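Local atomic coordinates of 2-dehydropantoate 2-reductase (Geobacter metallireducens, PDB entry 3HN2), a protein that probably catalyses the NADPH-dependent reduction of 2-dehydropantoate (ketopantoate) to (R)-pantoate, a step of pantothenate biosynthesis. Residues 37-41 with 42-46; 75-78 with 79-83; 87-90 with 91-95; 185-188 with 189-193. All coordinates share one frame; numbering follows the deposited sequence.

Contact 1: residues 37-41 with 42-46; sequences EAIAG and NGLKV
The chain runs out of helix 36-41 through two weak i-to-i+4 bonds, N42 N to A38 O at 3.4 Å and G43 N to I39 O at 3.1 Å, the latter poorly aligned. G43 then breaks from helical angles with phi 97°, a positive-phi conformation suited to a residue without CB, and its CA stays against I39 O at 3.3 Å in a CH...O contact. This is a glycine helix stop in the Rossmann-type half of the protein: it turns the chain from helix 36-41 into strand 44-48, which pairs with strand 53-55 and strand 137-140 in a small sheet. Across the turn, I39 of the helix packs against L44 at the start of the strand. With CG1 of I39 beside the backbone N (chi1 -48°), the CG2 methyl lies opposite that N and faces the G43-L44 peptide, 3.7 Å from L44 N. The same methyl meets L44 CD2 at 3.9 Å. CB and CD2 of L44 both face it; chi1 61° sets the leucine CG between backbone N and carbonyl carbon. V58 touches both side chains, I39 also packs on L32, and L44 reaches L15 and A19 of helix 14-23.

Contact 2: residues 75-78 with 79-83; sequences VGLK and TFANS
K78 O accepts the N-H of A81 at 3.0 Å with a fairly straight 159° approach, the donor standing 35° above the carbonyl plane. The bond spans three residues, and T79 and F80 between its ends both have helical-region backbone angles that fit a type I beta turn. A81 CB is drawn in with it and comes within 3.4 Å of K78 O, and it also meets L77 CD2 at 4.1 Å. Across the turn K78 and F80 run side by side in the same direction. F80 holds its CG between backbone N and carbonyl carbon (chi1 43°), which swings the ring back along the lysine; K78 CB then sits over one face, 3.8 Å from the ring centroid, displaced toward the rim at CZ. The lysine CG follows, 3.7 Å from F80 CZ. The turn follows the C-terminal end of strand 72-75; from it T79 OG1 hydrogen-bonds to E270 OE1, and N82 ND2 just after it to N108 OD1. The apolar root of K78 is thus steadied by a CH-pi contact, while the T79-E270 bond, with long, weak ion pairs from K78 NZ to D262 and E270, probably helps join the turn to the C-terminal half.

Contact 3: residues 87-90 with 91-95; sequences ELIR and PLVEE
L92 folds back along the end of helix 85-89, against the carbonyls of L88 and I89. Its CB rests 3.3 Å from I89 O, CG stays near both oxygens, closer to I89 O (3.7 Å), and the CD1 branch ends 3.5 Å from L88 O. This course follows from chi1 -48°, with CG trans to the carbonyl carbon; farther out the side chain packs on I67 and V73. The backbone fixes its root, since L92 N bonds to I89 O at 2.8 Å, the donor 42° above the carbonyl plane. V93 N repeats the three-residue step to R90 O at 3.3 Å, nearly straight at 162°. P91, just before L92, has no N-H to give: its ring atom CD lies 3.5 Å from E87 O, where a regular helix would place an amide. I89 CG2 and V93 CG2 touch at 3.9 Å, the two side chains crossing at a slant, while I89 also meets F116. The helical hydrogen bonding therefore gives way to 3-10 steps around a proline before the chain turns back to the sheet. Here it ends the helix of a beta-alpha-beta crossover between the adjacent parallel strands 72-75 and 98-101, an arrangement characteristic of Rossmann-type domains.

Contact 4: residues 185-188 with 189-193; sequences EKLV and WNIPF
W189 N and N190 N share K186 O as acceptor, and the two bonds differ in geometry. W189 N comes in at 3.1 Å from well above the carbonyl plane (68° out of it), a three-residue step, whereas N190 N lies in that plane at 2.9 Å, the regular helical bond. W189 N is 4.0 Å from E185 O, so the turn is kinked here. The W189 indole is directed off the helix into a buried setting, CG trans to the backbone N (chi1 -167°). N190 follows, its amide crossing the extended lysine chain obliquely: OD1 meets K186 CE at 3.8 Å and also lies in the plane of the indole at its edge, while K186 NZ is hydrogen-bonded to A126 O. I191 restores the helical pattern with its N bonded to L187 O at 3.1 Å, and its CD1 reaches L187 CG at 4.1 Å. P192 has no N-H, and its CD abuts V188 O at 3.3 Å, which leaves a second kink. F193 then lays CD1 over one face of the W189 ring, 3.8 Å above it and toward its rim. All of this belongs to the long helix 179-200, buried among helices: V188 and I191 face helix 211-229, L187 and I191 face helix 271-284, and W189 packs on helix 241-249, its NE1 hydrogen-bonded to T249 OG1 and its ring edge-to-face with F127.

Overall arrangement
Contact 4 is the buried one, set within a long helix of the C-terminal half; contact 2 lies at the surface, and contacts 1 and 3 are partly buried in the Rossmann-type half. Contacts 2 and 3 hold consecutive elements and touch: V75 CG2 packs on I89 CD1 at 3.9 Å and L77 CD1 on L88 CD1 at 4.0 Å. Contacts 1 and 4 stand on opposite sides of the chain's centre, their centres about 34 Å apart. Buried contact 4 joins backbone bonds with apolar and aromatic packing, whereas surface contact 2 leans on a lysine alkyl chain over a ring, with polar groups directed to E270 and N108. Contacts 1 and 3 each end a helix; contact 4 only bends one.

Contact 1: residues 37-41 with 42-46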
ATOM      1  N   GLU A  37      -4.063 -13.902  33.158  1.00 76.37           N
ATOM      2  CA  GLU A  37      -4.338 -13.093  34.347  1.00 76.85           C
ATOM      3  C   GLU A  37      -4.555 -11.605  34.058  1.00 74.49           C
ATOM      4  O   GLU A  37      -5.304 -10.937  34.770  1.00 75.13           O
ATOM      5  CB  GLU A  37      -3.225 -13.290  35.384  1.00 77.13           C
ATOM      6  CG  GLU A  37      -1.813 -13.308  34.798  1.00 85.81           C
ATOM      7  CD  GLU A  37      -0.873 -14.239  35.544  1.00101.61           C
ATOM      8  OE1 GLU A  37      -0.789 -14.140  36.787  1.00108.40           O
ATOM      9  OE2 GLU A  37      -0.209 -15.070  34.885  1.00105.55           O
ATOM     10  N   ALA A  38      -3.907 -11.103  33.010  1.00 75.58           N
ATOM     11  CA  ALA A  38      -4.039  -9.704  32.609  1.00 74.90           C
ATOM     12  C   ALA A  38      -5.382  -9.410  31.938  1.00 77.46           C
ATOM     13  O   ALA A  38      -5.893  -8.294  32.026  1.00 81.08           O
ATOM     14  CB  ALA A  38      -2.896  -9.311  31.700  1.00 71.10           C
ATOM     15  N   ILE A  39      -5.951 -10.420  31.283  1.00 80.96           N
ATOM     16  CA  ILE A  39      -7.209 -10.268  30.543  1.00 82.88           C
ATOM     17  C   ILE A  39      -8.425 -10.763  31.356  1.00 83.77           C
ATOM     18  O   ILE A  39      -9.560 -10.343  31.111  1.00 85.14           O
ATOM     19  CB  ILE A  39      -7.118 -10.928  29.126  1.00 84.88           C
ATOM     20  CG1 ILE A  39      -5.823 -10.498  28.423  1.00 84.59           C
ATOM     21  CG2 ILE A  39      -8.315 -10.554  28.249  1.00 84.04           C
ATOM     22  CD1 ILE A  39      -5.565 -11.167  27.078  1.00 81.85           C
ATOM     23  N   ALA A  40      -8.187 -11.632  32.338  1.00 84.56           N
ATOM     24  CA  ALA A  40      -9.245 -12.034  33.270  1.00 85.38           C
ATOM     25  C   ALA A  40      -9.541 -10.920  34.278  1.00 86.93           C
ATOM     26  O   ALA A  40     -10.669 -10.795  34.763  1.00 85.71           O
ATOM     27  CB  ALA A  40      -8.879 -13.326  33.989  1.00 83.25           C
ATOM     28  N   GLY A  41      -8.521 -10.116  34.574  1.00 88.40           N
ATOM     29  CA  GLY A  41      -8.643  -8.992  35.496  1.00 88.78           C
ATOM     30  C   GLY A  41      -9.233  -7.744  34.866  1.00 89.77           C
ATOM     31  O   GLY A  41     -10.197  -7.178  35.384  1.00 91.30           O
ATOM     32  N   ASN A  42      -8.660  -7.320  33.740  1.00 89.33           N
ATOM     33  CA  ASN A  42      -9.066  -6.072  33.088  1.00 89.83           C
ATOM     34  C   ASN A  42      -9.881  -6.220  31.804  1.00 89.45           C
ATOM     35  O   ASN A  42     -10.747  -5.391  31.516  1.00 90.92           O
ATOM     36  CB  ASN A  42      -7.842  -5.193  32.814  1.00 89.76           C
ATOM     37  CG  ASN A  42      -7.517  -4.266  33.968  1.00 91.34           C
ATOM     38  OD1 ASN A  42      -6.453  -4.370  34.577  1.00 93.11           O
ATOM     39  ND2 ASN A  42      -8.435  -3.350  34.275  1.00 85.39           N
ATOM     40  N   GLY A  43      -9.603  -7.273  31.041  1.00 88.08           N
ATOM     41  CA  GLY A  43     -10.108  -7.395  29.676  1.00 85.42           C
ATOM     42  C   GLY A  43      -9.032  -6.919  28.720  1.00 86.16           C
ATOM     43  O   GLY A  43      -7.973  -6.452  29.155  1.00 86.12           O
ATOM     44  N   LEU A  44      -9.284  -7.033  27.418  1.00 84.87           N
ATOM     45  CA  LEU A  44      -8.298  -6.597  26.428  1.00 84.40           C
ATOM     46  C   LEU A  44      -8.681  -5.299  25.714  1.00 82.56           C
ATOM     47  O   LEU A  44      -9.858  -5.039  25.453  1.00 84.20           O
ATOM     48  CB  LEU A  44      -7.946  -7.720  25.438  1.00 85.27           C
ATOM     49  CG  LEU A  44      -8.993  -8.367  24.527  1.00 82.38           C
ATOM     50  CD1 LEU A  44      -8.955  -7.764  23.138  1.00 82.07           C
ATOM     51  CD2 LEU A  44      -8.765  -9.863  24.454  1.00 87.15           C
ATOM     52  N   LYS A  45      -7.666  -4.493  25.416  1.00 79.19           N
ATOM     53  CA  LYS A  45      -7.843  -3.224  24.724  1.00 76.74           C
ATOM     54  C   LYS A  45      -7.358  -3.352  23.289  1.00 73.63           C
ATOM     55  O   LYS A  45      -6.230  -3.782  23.046  1.00 76.70           O
ATOM     56  CB  LYS A  45      -7.063  -2.109  25.426  1.00 78.26           C
ATOM     57  CG  LYS A  45      -7.374  -1.935  26.905  1.00 84.12           C
ATOM     58  CD  LYS A  45      -6.986  -0.541  27.368  1.00 91.00           C
ATOM     59  CE  LYS A  45      -7.640  -0.194  28.694  1.00 94.12           C
ATOM     60  NZ  LYS A  45      -7.525   1.258  29.000  1.00 86.08           N
ATOM     61  N   VAL A  46      -8.212  -2.983  22.339  1.00 68.49           N
ATOM     62  CA  VAL A  46      -7.825  -2.976  20.931  1.00 60.91           C
ATOM     63  C   VAL A  46      -7.636  -1.543  20.461  1.00 55.11           C
ATOM     64  O   VAL A  46      -8.563  -0.735  20.502  1.00 51.30           O
ATOM     65  CB  VAL A  46      -8.852  -3.708  20.029  1.00 59.39           C
ATOM     66  CG1 VAL A  46      -8.469  -3.596  18.558  1.00 46.23           C
ATOM     67  CG2 VAL A  46      -8.953  -5.166  20.419  1.00 62.72           C
TER

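Contact 2: residues 75-78 with 79-83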
ATOM      1  N   VAL A  75      -7.831 -21.022  14.415  1.00 22.18           N
ATOM      2  CA  VAL A  75      -6.440 -21.249  14.767  1.00 29.93           C
ATOM      3  C   VAL A  75      -5.595 -20.043  14.304  1.00 42.29           C
ATOM      4  O   VAL A  75      -5.532 -19.732  13.112  1.00 43.37           O
ATOM      5  CB  VAL A  75      -5.912 -22.566  14.170  1.00 27.29           C
ATOM      6  CG1 VAL A  75      -4.527 -22.874  14.698  1.00 35.04           C
ATOM      7  CG2 VAL A  75      -6.858 -23.722  14.502  1.00 39.02           C
ATOM      8  N   GLY A  76      -4.986 -19.355  15.267  1.00 40.48           N
ATOM      9  CA  GLY A  76      -4.082 -18.243  14.995  1.00 48.21           C
ATOM     10  C   GLY A  76      -2.703 -18.485  15.580  1.00 54.59           C
ATOM     11  O   GLY A  76      -1.938 -17.537  15.795  1.00 54.73           O
ATOM     12  N   LEU A  77      -2.398 -19.760  15.835  1.00 56.64           N
ATOM     13  CA  LEU A  77      -1.114 -20.198  16.389  1.00 58.64           C
ATOM     14  C   LEU A  77       0.060 -19.853  15.490  1.00 60.65           C
ATOM     15  O   LEU A  77      -0.071 -19.818  14.269  1.00 68.87           O
ATOM     16  CB  LEU A  77      -1.107 -21.718  16.586  1.00 57.59           C
ATOM     17  CG  LEU A  77      -1.704 -22.395  17.819  1.00 60.07           C
ATOM     18  CD1 LEU A  77      -1.840 -23.884  17.549  1.00 53.27           C
ATOM     19  CD2 LEU A  77      -0.865 -22.150  19.069  1.00 43.03           C
ATOM     20  N   LYS A  78       1.207 -19.594  16.105  1.00 61.56           N
ATOM     21  CA  LYS A  78       2.451 -19.530  15.362  1.00 58.57           C
ATOM     22  C   LYS A  78       2.819 -20.956  14.965  1.00 60.41           C
ATOM     23  O   LYS A  78       2.654 -21.886  15.757  1.00 61.54           O
ATOM     24  CB  LYS A  78       3.547 -18.866  16.190  1.00 50.27           C
ATOM     25  CG  LYS A  78       3.850 -17.430  15.775  1.00 52.73           C
ATOM     26  CD  LYS A  78       2.715 -16.467  16.104  1.00 61.56           C
ATOM     27  CE  LYS A  78       2.582 -15.378  15.041  1.00 75.73           C
ATOM     28  NZ  LYS A  78       3.820 -14.557  14.888  1.00 78.72           N
ATOM     29  N   THR A  79       3.304 -21.115  13.736  1.00 62.27           N
ATOM     30  CA  THR A  79       3.416 -22.432  13.092  1.00 60.20           C
ATOM     31  C   THR A  79       4.490 -23.368  13.653  1.00 58.74           C
ATOM     32  O   THR A  79       4.520 -24.548  13.310  1.00 62.20           O
ATOM     33  CB  THR A  79       3.593 -22.301  11.566  1.00 60.25           C
ATOM     34  OG1 THR A  79       4.642 -21.365  11.278  1.00 70.83           O
ATOM     35  CG2 THR A  79       2.301 -21.825  10.920  1.00 64.25           C
ATOM     36  N   PHE A  80       5.361 -22.851  14.516  1.00 59.94           N
ATOM     37  CA  PHE A  80       6.319 -23.701  15.224  1.00 59.00           C
ATOM     38  C   PHE A  80       5.690 -24.451  16.409  1.00 58.23           C
ATOM     39  O   PHE A  80       6.302 -25.363  16.969  1.00 58.47           O
ATOM     40  CB  PHE A  80       7.574 -22.922  15.649  1.00 53.51           C
ATOM     41  CG  PHE A  80       7.299 -21.557  16.213  1.00 53.35           C
ATOM     42  CD1 PHE A  80       7.501 -20.421  15.434  1.00 69.25           C
ATOM     43  CD2 PHE A  80       6.879 -21.401  17.532  1.00 60.61           C
ATOM     44  CE1 PHE A  80       7.266 -19.149  15.951  1.00 64.98           C
ATOM     45  CE2 PHE A  80       6.640 -20.136  18.060  1.00 61.69           C
ATOM     46  CZ  PHE A  80       6.841 -19.006  17.269  1.00 65.07           C
ATOM     47  N   ALA A  81       4.468 -24.060  16.771  1.00 56.23           N
ATOM     48  CA  ALA A  81       3.683 -24.743  17.795  1.00 50.81           C
ATOM     49  C   ALA A  81       2.695 -25.744  17.190  1.00 49.71           C
ATOM     50  O   ALA A  81       1.765 -26.182  17.865  1.00 52.74           O
ATOM     51  CB  ALA A  81       2.947 -23.727  18.654  1.00 47.58           C
ATOM     52  N   ASN A  82       2.908 -26.114  15.929  1.00 49.74           N
ATOM     53  CA  ASN A  82       1.996 -27.008  15.208  1.00 53.92           C
ATOM     54  C   ASN A  82       2.002 -28.464  15.692  1.00 61.42           C
ATOM     55  O   ASN A  82       1.081 -29.222  15.390  1.00 64.51           O
ATOM     56  CB  ASN A  82       2.237 -26.936  13.693  1.00 48.10           C
ATOM     57  CG  ASN A  82       1.482 -25.785  13.022  1.00 55.68           C
ATOM     58  OD1 ASN A  82       0.842 -24.961  13.683  1.00 56.67           O
ATOM     59  ND2 ASN A  82       1.547 -25.735  11.696  1.00 34.66           N
ATOM     60  N   SER A  83       3.035 -28.845  16.444  1.00 67.82           N
ATOM     61  CA  SER A  83       3.097 -30.163  17.090  1.00 64.57           C
ATOM     62  C   SER A  83       2.076 -30.259  18.218  1.00 64.58           C
ATOM     63  O   SER A  83       1.649 -31.352  18.591  1.00 69.51           O
ATOM     64  CB  SER A  83       4.499 -30.428  17.640  1.00 63.25           C
ATOM     65  OG  SER A  83       4.949 -29.340  18.431  1.00 70.61           O
TER

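Contact 3: residues 87-90 with 91-95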
ATOM      1  N   GLU A  87      -3.251 -31.705  21.299  1.00 62.54           N
ATOM      2  CA  GLU A  87      -3.633 -31.361  22.677  1.00 62.31           C
ATOM      3  C   GLU A  87      -4.548 -30.133  22.776  1.00 58.68           C
ATOM      4  O   GLU A  87      -5.466 -30.106  23.600  1.00 60.68           O
ATOM      5  CB  GLU A  87      -2.406 -31.207  23.595  1.00 61.50           C
ATOM      6  CG  GLU A  87      -1.387 -30.146  23.177  1.00 66.03           C
ATOM      7  CD  GLU A  87      -0.680 -29.496  24.361  1.00 71.76           C
ATOM      8  OE1 GLU A  87       0.558 -29.340  24.298  1.00 71.25           O
ATOM      9  OE2 GLU A  87      -1.356 -29.134  25.352  1.00 59.53           O
ATOM     10  N   LEU A  88      -4.315 -29.146  21.911  1.00 52.85           N
ATOM     11  CA  LEU A  88      -5.012 -27.862  21.988  1.00 48.55           C
ATOM     12  C   LEU A  88      -6.386 -27.831  21.319  1.00 45.34           C
ATOM     13  O   LEU A  88      -7.243 -27.046  21.717  1.00 48.15           O
ATOM     14  CB  LEU A  88      -4.136 -26.741  21.413  1.00 53.97           C
ATOM     15  CG  LEU A  88      -2.859 -26.334  22.153  1.00 46.43           C
ATOM     16  CD1 LEU A  88      -2.014 -25.461  21.254  1.00 50.74           C
ATOM     17  CD2 LEU A  88      -3.164 -25.619  23.461  1.00 60.24           C
ATOM     18  N   ILE A  89      -6.597 -28.671  20.308  1.00 46.07           N
ATOM     19  CA  ILE A  89      -7.820 -28.599  19.501  1.00 49.35           C
ATOM     20  C   ILE A  89      -8.805 -29.765  19.731  1.00 55.97           C
ATOM     21  O   ILE A  89     -10.016 -29.544  19.730  1.00 62.11           O
ATOM     22  CB  ILE A  89      -7.491 -28.350  17.988  1.00 53.00           C
ATOM     23  CG1 ILE A  89      -6.764 -27.009  17.822  1.00 54.74           C
ATOM     24  CG2 ILE A  89      -8.750 -28.339  17.114  1.00 47.27           C
ATOM     25  CD1 ILE A  89      -5.973 -26.873  16.536  1.00 50.39           C
ATOM     26  N   ARG A  90      -8.292 -30.977  19.963  1.00 55.40           N
ATOM     27  CA  ARG A  90      -9.136 -32.173  20.211  1.00 56.43           C
ATOM     28  C   ARG A  90     -10.315 -32.033  21.201  1.00 61.43           C
ATOM     29  O   ARG A  90     -11.416 -32.497  20.881  1.00 66.35           O
ATOM     30  CB  ARG A  90      -8.273 -33.431  20.488  1.00 55.25           C
ATOM     31  CG  ARG A  90      -8.859 -34.498  21.427  1.00 70.27           C
ATOM     32  CD  ARG A  90      -9.777 -35.501  20.723  1.00 83.34           C
ATOM     33  NE  ARG A  90      -9.047 -36.625  20.138  1.00 95.62           N
ATOM     34  CZ  ARG A  90      -8.714 -36.726  18.853  1.00110.44           C
ATOM     35  NH1 ARG A  90      -8.049 -37.792  18.428  1.00114.84           N
ATOM     36  NH2 ARG A  90      -9.041 -35.771  17.990  1.00109.63           N
ATOM     37  N   PRO A  91     -10.113 -31.386  22.383  1.00 63.16           N
ATOM     38  CA  PRO A  91     -11.280 -31.168  23.260  1.00 61.07           C
ATOM     39  C   PRO A  91     -12.377 -30.241  22.706  1.00 62.48           C
ATOM     40  O   PRO A  91     -13.508 -30.282  23.191  1.00 66.30           O
ATOM     41  CB  PRO A  91     -10.662 -30.533  24.512  1.00 61.74           C
ATOM     42  CG  PRO A  91      -9.223 -30.890  24.463  1.00 58.52           C
ATOM     43  CD  PRO A  91      -8.883 -30.869  23.020  1.00 63.15           C
ATOM     44  N   LEU A  92     -12.042 -29.426  21.706  1.00 59.72           N
ATOM     45  CA  LEU A  92     -12.986 -28.482  21.106  1.00 57.09           C
ATOM     46  C   LEU A  92     -13.787 -29.082  19.951  1.00 57.06           C
ATOM     47  O   LEU A  92     -14.724 -28.458  19.451  1.00 57.10           O
ATOM     48  CB  LEU A  92     -12.246 -27.236  20.611  1.00 53.78           C
ATOM     49  CG  LEU A  92     -11.252 -26.563  21.558  1.00 55.16           C
ATOM     50  CD1 LEU A  92     -10.287 -25.677  20.786  1.00 38.62           C
ATOM     51  CD2 LEU A  92     -11.985 -25.766  22.621  1.00 53.43           C
ATOM     52  N   VAL A  93     -13.420 -30.291  19.535  1.00 61.27           N
ATOM     53  CA  VAL A  93     -13.998 -30.907  18.338  1.00 64.58           C
ATOM     54  C   VAL A  93     -15.153 -31.867  18.651  1.00 67.40           C
ATOM     55  O   VAL A  93     -14.991 -32.849  19.378  1.00 72.61           O
ATOM     56  CB  VAL A  93     -12.897 -31.600  17.476  1.00 64.28           C
ATOM     57  CG1 VAL A  93     -13.499 -32.399  16.324  1.00 66.54           C
ATOM     58  CG2 VAL A  93     -11.914 -30.566  16.936  1.00 61.63           C
ATOM     59  N   GLU A  94     -16.322 -31.541  18.110  1.00 70.94           N
ATOM     60  CA  GLU A  94     -17.482 -32.428  18.106  1.00 76.78           C
ATOM     61  C   GLU A  94     -17.860 -32.635  16.637  1.00 77.62           C
ATOM     62  O   GLU A  94     -17.351 -31.927  15.769  1.00 77.38           O
ATOM     63  CB  GLU A  94     -18.635 -31.800  18.907  1.00 79.64           C
ATOM     64  CG  GLU A  94     -19.859 -32.699  19.172  1.00 96.49           C
ATOM     65  CD  GLU A  94     -19.498 -34.096  19.666  1.00112.00           C
ATOM     66  OE1 GLU A  94     -18.909 -34.216  20.763  1.00119.62           O
ATOM     67  OE2 GLU A  94     -19.818 -35.075  18.958  1.00110.51           O
ATOM     68  N   GLU A  95     -18.718 -33.617  16.360  1.00 78.79           N
ATOM     69  CA  GLU A  95     -19.248 -33.842  15.017  1.00 79.18           C
ATOM     70  C   GLU A  95     -19.975 -32.592  14.517  1.00 77.23           C
ATOM     71  O   GLU A  95     -21.052 -32.247  15.011  1.00 79.28           O
ATOM     72  CB  GLU A  95     -20.188 -35.053  15.016  1.00 81.37           C
ATOM     73  CG  GLU A  95     -20.797 -35.392  13.658  1.00 86.25           C
ATOM     74  CD  GLU A  95     -22.055 -36.235  13.770  1.00 89.56           C
ATOM     75  OE1 GLU A  95     -22.716 -36.194  14.832  1.00 88.98           O
ATOM     76  OE2 GLU A  95     -22.389 -36.937  12.793  1.00 94.90           O
TER

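Contact 4: residues 185-188 with 189-193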
ATOM      1  N   GLU A 185      -0.163 -17.182  -3.519  1.00 45.76           N
ATOM      2  CA  GLU A 185      -0.238 -15.767  -3.857  1.00 56.14           C
ATOM      3  C   GLU A 185       0.353 -14.909  -2.743  1.00 54.57           C
ATOM      4  O   GLU A 185       1.067 -13.949  -3.017  1.00 61.18           O
ATOM      5  CB  GLU A 185      -1.688 -15.353  -4.135  1.00 63.36           C
ATOM      6  CG  GLU A 185      -2.306 -15.926  -5.416  1.00 41.94           C
ATOM      7  CD  GLU A 185      -3.682 -15.338  -5.725  1.00 53.70           C
ATOM      8  OE1 GLU A 185      -4.429 -15.001  -4.777  1.00 47.46           O
ATOM      9  OE2 GLU A 185      -4.019 -15.213  -6.923  1.00 44.61           O
ATOM     10  N   LYS A 186       0.067 -15.273  -1.491  1.00 55.71           N
ATOM     11  CA  LYS A 186       0.594 -14.546  -0.335  1.00 53.53           C
ATOM     12  C   LYS A 186       2.059 -14.876  -0.074  1.00 54.89           C
ATOM     13  O   LYS A 186       2.786 -14.064   0.498  1.00 59.86           O
ATOM     14  CB  LYS A 186      -0.229 -14.823   0.924  1.00 51.87           C
ATOM     15  CG  LYS A 186      -0.215 -13.654   1.897  1.00 58.15           C
ATOM     16  CD  LYS A 186      -0.349 -14.100   3.338  1.00 77.22           C
ATOM     17  CE  LYS A 186      -0.042 -12.948   4.280  1.00 79.73           C
ATOM     18  NZ  LYS A 186      -0.288 -13.295   5.707  1.00 82.16           N
ATOM     19  N   LEU A 187       2.479 -16.072  -0.493  1.00 53.82           N
ATOM     20  CA  LEU A 187       3.880 -16.498  -0.414  1.00 42.56           C
ATOM     21  C   LEU A 187       4.784 -15.669  -1.321  1.00 40.79           C
ATOM     22  O   LEU A 187       5.960 -15.482  -1.017  1.00 46.45           O
ATOM     23  CB  LEU A 187       4.015 -17.994  -0.746  1.00 31.12           C
ATOM     24  CG  LEU A 187       4.305 -19.024   0.359  1.00 37.04           C
ATOM     25  CD1 LEU A 187       4.082 -18.502   1.785  1.00 11.10           C
ATOM     26  CD2 LEU A 187       3.521 -20.334   0.131  1.00 31.81           C
ATOM     27  N   VAL A 188       4.225 -15.175  -2.425  1.00 42.88           N
ATOM     28  CA  VAL A 188       4.929 -14.267  -3.328  1.00 44.41           C
ATOM     29  C   VAL A 188       5.334 -12.973  -2.611  1.00 46.31           C
ATOM     30  O   VAL A 188       6.348 -12.368  -2.945  1.00 39.88           O
ATOM     31  CB  VAL A 188       4.100 -13.964  -4.603  1.00 44.24           C
ATOM     32  CG1 VAL A 188       4.759 -12.864  -5.465  1.00 54.82           C
ATOM     33  CG2 VAL A 188       3.942 -15.216  -5.428  1.00 26.27           C
ATOM     34  N   TRP A 189       4.554 -12.578  -1.608  1.00 45.35           N
ATOM     35  CA  TRP A 189       4.887 -11.409  -0.806  1.00 45.33           C
ATOM     36  C   TRP A 189       5.714 -11.770   0.422  1.00 47.04           C
ATOM     37  O   TRP A 189       6.698 -11.075   0.745  1.00 34.55           O
ATOM     38  CB  TRP A 189       3.624 -10.653  -0.372  1.00 38.71           C
ATOM     39  CG  TRP A 189       3.965  -9.313   0.165  1.00 43.96           C
ATOM     40  CD1 TRP A 189       4.095  -8.150  -0.550  1.00 32.31           C
ATOM     41  CD2 TRP A 189       4.277  -8.986   1.526  1.00 45.86           C
ATOM     42  NE1 TRP A 189       4.440  -7.122   0.289  1.00 22.24           N
ATOM     43  CE2 TRP A 189       4.574  -7.602   1.563  1.00 24.96           C
ATOM     44  CE3 TRP A 189       4.328  -9.727   2.716  1.00 22.40           C
ATOM     45  CZ2 TRP A 189       4.914  -6.941   2.747  1.00 21.40           C
ATOM     46  CZ3 TRP A 189       4.676  -9.071   3.904  1.00 26.30           C
ATOM     47  CH2 TRP A 189       4.964  -7.688   3.905  1.00 48.16           C
ATOM     48  N   ASN A 190       5.290 -12.834   1.113  1.00 29.97           N
ATOM     49  CA  ASN A 190       5.851 -13.220   2.411  1.00 27.07           C
ATOM     50  C   ASN A 190       7.283 -13.707   2.351  1.00 31.62           C
ATOM     51  O   ASN A 190       8.005 -13.616   3.334  1.00 44.90           O
ATOM     52  CB  ASN A 190       4.996 -14.316   3.073  1.00 44.66           C
ATOM     53  CG  ASN A 190       4.012 -13.770   4.099  1.00 53.90           C
ATOM     54  OD1 ASN A 190       3.777 -12.558   4.191  1.00 41.96           O
ATOM     55  ND2 ASN A 190       3.422 -14.673   4.875  1.00 64.40           N
ATOM     56  N   ILE A 191       7.693 -14.250   1.211  1.00 28.64           N
ATOM     57  CA  ILE A 191       9.036 -14.806   1.112  1.00 28.24           C
ATOM     58  C   ILE A 191      10.126 -13.722   0.953  1.00 33.21           C
ATOM     59  O   ILE A 191      11.012 -13.666   1.809  1.00 30.45           O
ATOM     60  CB  ILE A 191       9.121 -16.016   0.134  1.00 28.51           C
ATOM     61  CG1 ILE A 191       8.401 -17.224   0.763  1.00 40.41           C
ATOM     62  CG2 ILE A 191      10.565 -16.368  -0.183  1.00 36.42           C
ATOM     63  CD1 ILE A 191       8.350 -18.476  -0.098  1.00 25.98           C
ATOM     64  N   PRO A 192      10.057 -12.850  -0.094  1.00 34.29           N
ATOM     65  CA  PRO A 192      11.071 -11.769  -0.146  1.00 37.41           C
ATOM     66  C   PRO A 192      11.063 -10.847   1.067  1.00 28.35           C
ATOM     67  O   PRO A 192      12.116 -10.549   1.604  1.00 30.34           O
ATOM     68  CB  PRO A 192      10.703 -10.980  -1.412  1.00 30.04           C
ATOM     69  CG  PRO A 192       9.289 -11.360  -1.704  1.00 42.17           C
ATOM     70  CD  PRO A 192       9.152 -12.776  -1.257  1.00 31.60           C
ATOM     71  N   PHE A 193       9.884 -10.476   1.541  1.00 41.58           N
ATOM     72  CA  PHE A 193       9.782  -9.442   2.559  1.00 36.73           C
ATOM     73  C   PHE A 193       9.906  -9.923   4.002  1.00 47.36           C
ATOM     74  O   PHE A 193      10.708  -9.368   4.747  1.00 54.07           O
ATOM     75  CB  PHE A 193       8.573  -8.553   2.288  1.00 35.34           C
ATOM     76  CG  PHE A 193       8.693  -7.789   0.999  1.00 31.78           C
ATOM     77  CD1 PHE A 193       8.035  -8.221  -0.146  1.00 17.33           C
ATOM     78  CD2 PHE A 193       9.516  -6.662   0.915  1.00 26.45           C
ATOM     79  CE1 PHE A 193       8.160  -7.525  -1.351  1.00 48.62           C
ATOM     80  CE2 PHE A 193       9.647  -5.962  -0.287  1.00 24.90           C
ATOM     81  CZ  PHE A 193       8.973  -6.391  -1.421  1.00 33.16           C
TER